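Local coordinates for beta-glucuronidase (Dictyoglomus thermophilum, PDB 6XXW), which probably hydrolyses beta-D-glucuronides, releasing glucuronic acid, as a beta-glucuronidase of glycoside hydrolase family 2, at residues G367-N372 with A418-G423. Sequence-based numbering, arbitrary orientation.
Sequences GLNLWN and ATYEDG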
ATOM      1  N   GLY A 367     -25.630  -6.955 -17.984  1.00 19.41           N
ATOM      2  CA  GLY A 367     -25.559  -5.737 -18.755  1.00 19.85           C
ATOM      3  C   GLY A 367     -26.842  -5.360 -19.460  1.00 20.84           C
ATOM      4  O   GLY A 367     -26.833  -4.416 -20.261  1.00 19.92           O
ATOM      5  N   LEU A 368     -27.939  -6.069 -19.192  1.00 15.68           N
ATOM      6  CA  LEU A 368     -29.235  -5.761 -19.793  1.00 20.88           C
ATOM      7  C   LEU A 368     -29.947  -4.693 -18.962  1.00 19.83           C
ATOM      8  O   LEU A 368     -31.060  -4.858 -18.465  1.00 20.88           O
ATOM      9  CB  LEU A 368     -30.076  -7.027 -19.920  1.00 18.30           C
ATOM     10  CG  LEU A 368     -29.749  -7.960 -21.090  1.00 20.60           C
ATOM     11  CD1 LEU A 368     -28.429  -8.667 -20.881  1.00 17.52           C
ATOM     12  CD2 LEU A 368     -30.878  -8.986 -21.275  1.00 17.26           C
ATOM     13  N   ASN A 369     -29.262  -3.563 -18.828  1.00 19.92           N
ATOM     14  CA  ASN A 369     -29.726  -2.520 -17.928  1.00 21.30           C
ATOM     15  C   ASN A 369     -28.930  -1.257 -18.195  1.00 25.52           C
ATOM     16  O   ASN A 369     -27.695  -1.285 -18.205  1.00 25.96           O
ATOM     17  CB  ASN A 369     -29.567  -2.966 -16.468  1.00 18.19           C
ATOM     18  CG  ASN A 369     -30.561  -2.304 -15.535  1.00 27.25           C
ATOM     19  OD1 ASN A 369     -31.016  -2.920 -14.569  1.00 29.87           O
ATOM     20  ND2 ASN A 369     -30.880  -1.050 -15.798  1.00 28.72           N
ATOM     21  N   LEU A 370     -29.629  -0.169 -18.454  1.00 29.81           N
ATOM     22  CA  LEU A 370     -29.033   1.159 -18.563  1.00 38.93           C
ATOM     23  C   LEU A 370     -29.522   1.895 -17.328  1.00 45.68           C
ATOM     24  O   LEU A 370     -30.656   2.379 -17.299  1.00 51.65           O
ATOM     25  CB  LEU A 370     -29.447   1.862 -19.851  1.00 36.51           C
ATOM     26  CG  LEU A 370     -29.310   0.968 -21.079  1.00 36.56           C
ATOM     27  CD1 LEU A 370     -29.979   1.597 -22.278  1.00 37.85           C
ATOM     28  CD2 LEU A 370     -27.855   0.739 -21.344  1.00 38.33           C
ATOM     29  N   TRP A 371     -28.681   1.929 -16.300  1.00 46.16           N
ATOM     30  CA  TRP A 371     -29.058   2.425 -14.981  1.00 54.47           C
ATOM     31  C   TRP A 371     -29.768   3.772 -15.069  1.00 50.44           C
ATOM     32  O   TRP A 371     -29.210   4.804 -14.682  1.00 51.83           O
ATOM     33  CB  TRP A 371     -27.814   2.513 -14.107  1.00 51.96           C
ATOM     34  CG  TRP A 371     -26.877   1.359 -14.314  1.00 51.23           C
ATOM     35  CD1 TRP A 371     -25.676   1.379 -14.969  1.00 50.92           C
ATOM     36  CD2 TRP A 371     -27.063   0.012 -13.861  1.00 43.36           C
ATOM     37  NE1 TRP A 371     -25.103   0.128 -14.944  1.00 41.58           N
ATOM     38  CE2 TRP A 371     -25.934  -0.728 -14.270  1.00 41.99           C
ATOM     39  CE3 TRP A 371     -28.073  -0.641 -13.145  1.00 48.25           C
ATOM     40  CZ2 TRP A 371     -25.787  -2.087 -13.986  1.00 42.54           C
ATOM     41  CZ3 TRP A 371     -27.924  -1.998 -12.865  1.00 40.51           C
ATOM     42  CH2 TRP A 371     -26.794  -2.703 -13.287  1.00 39.34           C
ATOM     43  N   ASN A 372     -31.016   3.741 -15.548  1.00 48.36           N
ATOM     44  CA  ASN A 372     -31.760   4.906 -16.008  1.00 48.24           C
ATOM     45  C   ASN A 372     -33.089   4.440 -16.596  1.00 55.60           C
ATOM     46  O   ASN A 372     -33.110   3.750 -17.622  1.00 50.51           O
ATOM     47  CB  ASN A 372     -30.949   5.676 -17.056  1.00 51.91           C
ATOM     48  CG  ASN A 372     -31.544   7.035 -17.382  1.00 51.85           C
ATOM     49  OD1 ASN A 372     -32.746   7.166 -17.604  1.00 52.06           O
ATOM     50  ND2 ASN A 372     -30.694   8.056 -17.414  1.00 45.30           N
ATOM     51  N   ALA A 418     -33.080  -5.295 -16.473  1.00 18.43           N
ATOM     52  CA  ALA A 418     -34.112  -4.277 -16.221  1.00 23.19           C
ATOM     53  C   ALA A 418     -35.494  -4.937 -16.179  1.00 18.26           C
ATOM     54  O   ALA A 418     -36.359  -4.726 -17.033  1.00 20.69           O
ATOM     55  CB  ALA A 418     -34.046  -3.172 -17.267  1.00 18.99           C
ATOM     56  N   THR A 419     -35.692  -5.743 -15.129  1.00 18.08           N
ATOM     57  CA  THR A 419     -36.861  -6.599 -14.981  1.00 22.00           C
ATOM     58  C   THR A 419     -38.123  -5.824 -14.617  1.00 20.25           C
ATOM     59  O   THR A 419     -39.196  -6.429 -14.539  1.00 20.66           O
ATOM     60  CB  THR A 419     -36.594  -7.663 -13.911  1.00 17.25           C
ATOM     61  OG1 THR A 419     -36.163  -7.012 -12.707  1.00 20.35           O
ATOM     62  CG2 THR A 419     -35.518  -8.682 -14.372  1.00 16.75           C
ATOM     63  N   TYR A 420     -38.020  -4.518 -14.372  1.00 19.64           N
ATOM     64  CA  TYR A 420     -39.199  -3.689 -14.147  1.00 19.91           C
ATOM     65  C   TYR A 420     -39.901  -3.319 -15.455  1.00 26.54           C
ATOM     66  O   TYR A 420     -41.053  -2.874 -15.429  1.00 27.29           O
ATOM     67  CB  TYR A 420     -38.790  -2.427 -13.367  1.00 19.97           C
ATOM     68  CG  TYR A 420     -37.636  -1.696 -14.016  1.00 25.69           C
ATOM     69  CD1 TYR A 420     -37.855  -0.833 -15.081  1.00 27.57           C
ATOM     70  CD2 TYR A 420     -36.323  -1.898 -13.594  1.00 27.63           C
ATOM     71  CE1 TYR A 420     -36.802  -0.180 -15.703  1.00 28.47           C
ATOM     72  CE2 TYR A 420     -35.261  -1.248 -14.213  1.00 29.08           C
ATOM     73  CZ  TYR A 420     -35.515  -0.386 -15.265  1.00 30.21           C
ATOM     74  OH  TYR A 420     -34.483   0.269 -15.895  1.00 36.83           O
ATOM     75  N   GLU A 421     -39.240  -3.496 -16.595  1.00 20.97           N
ATOM     76  CA  GLU A 421     -39.848  -3.162 -17.879  1.00 24.61           C
ATOM     77  C   GLU A 421     -40.893  -4.200 -18.292  1.00 23.88           C
ATOM     78  O   GLU A 421     -40.714  -5.404 -18.090  1.00 26.26           O
ATOM     79  CB  GLU A 421     -38.777  -3.060 -18.971  1.00 21.02           C
ATOM     80  CG  GLU A 421     -37.686  -2.039 -18.704  1.00 21.02           C
ATOM     81  CD  GLU A 421     -36.778  -1.836 -19.912  1.00 23.25           C
ATOM     82  OE1 GLU A 421     -37.059  -2.418 -20.974  1.00 23.88           O
ATOM     83  OE2 GLU A 421     -35.780  -1.097 -19.799  1.00 27.08           O
ATOM     84  N   ASP A 422     -41.978  -3.720 -18.909  1.00 30.72           N
ATOM     85  CA  ASP A 422     -42.999  -4.612 -19.468  1.00 36.10           C
ATOM     86  C   ASP A 422     -42.395  -5.656 -20.400  1.00 28.00           C
ATOM     87  O   ASP A 422     -42.751  -6.837 -20.344  1.00 30.57           O
ATOM     88  CB  ASP A 422     -44.049  -3.797 -20.226  1.00 39.37           C
ATOM     89  CG  ASP A 422     -45.038  -3.110 -19.302  1.00 54.54           C
ATOM     90  OD1 ASP A 422     -46.257  -3.212 -19.555  1.00 65.43           O
ATOM     91  OD2 ASP A 422     -44.596  -2.464 -18.327  1.00 54.74           O
ATOM     92  N   GLY A 423     -41.502  -5.223 -21.295  1.00 23.65           N
ATOM     93  CA  GLY A 423     -40.861  -6.128 -22.238  1.00 19.54           C
ATOM     94  C   GLY A 423     -40.004  -7.210 -21.599  1.00 27.63           C
ATOM     95  O   GLY A 423     -39.768  -8.251 -22.226  1.00 23.97           O
TER
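Two loops of the family 2 TIM barrel, one following strand 358-362 and the other following strand 408-415, meet where the carbonyl of Leu-368 accepts a hydrogen bond from the backbone of Ala-418. The single hydrogen bond between the segments runs from Ala-418 N to Leu-368 O, 2.9 Å long but bent, with an N-H...O angle of 135°. Leu-368 is the centre of an inverse gamma turn, and Ala-418 opens a type I turn closed by Glu-421 N on Ala-418 O at 3.2 Å; the bond thus joins two tight bends.

Asn-369 lies beside this bond. With CG anti to the backbone N (chi1 -153°), its amide reaches toward the second loop, where CG packs 4.0 Å from Ala-418 CB. Tyr-420 comes across it at about a right angle; the amide and ring planes stand 57° apart, and the hydroxyl end passes the amide at van der Waals range. On the other side, Asn-369 CB rests 4.1 Å above a face of the Trp-371 ring, toward its rim. An alanine in place of Asn-369 would probably leave Ala-418 CB and the phenol end of Tyr-420 without the amide packed against them. A bound Tris molecule, probably from the crystallisation liquor, lies close to the Asn-369 side chain, consistent with a pocket at the C-terminal end of the barrel strands, where TIM-barrel enzymes hold their active site.

The Glu-421 carboxylate accepts hydrogen bonds from the backbone N of Val-377 and Phe-378, tying the turn to the chain leading to helix 385-402. Thr-419 OG1 bonds to Glu-448, at the end of the neighbouring strand 444-448, and helix 422-438 departs directly from the turn.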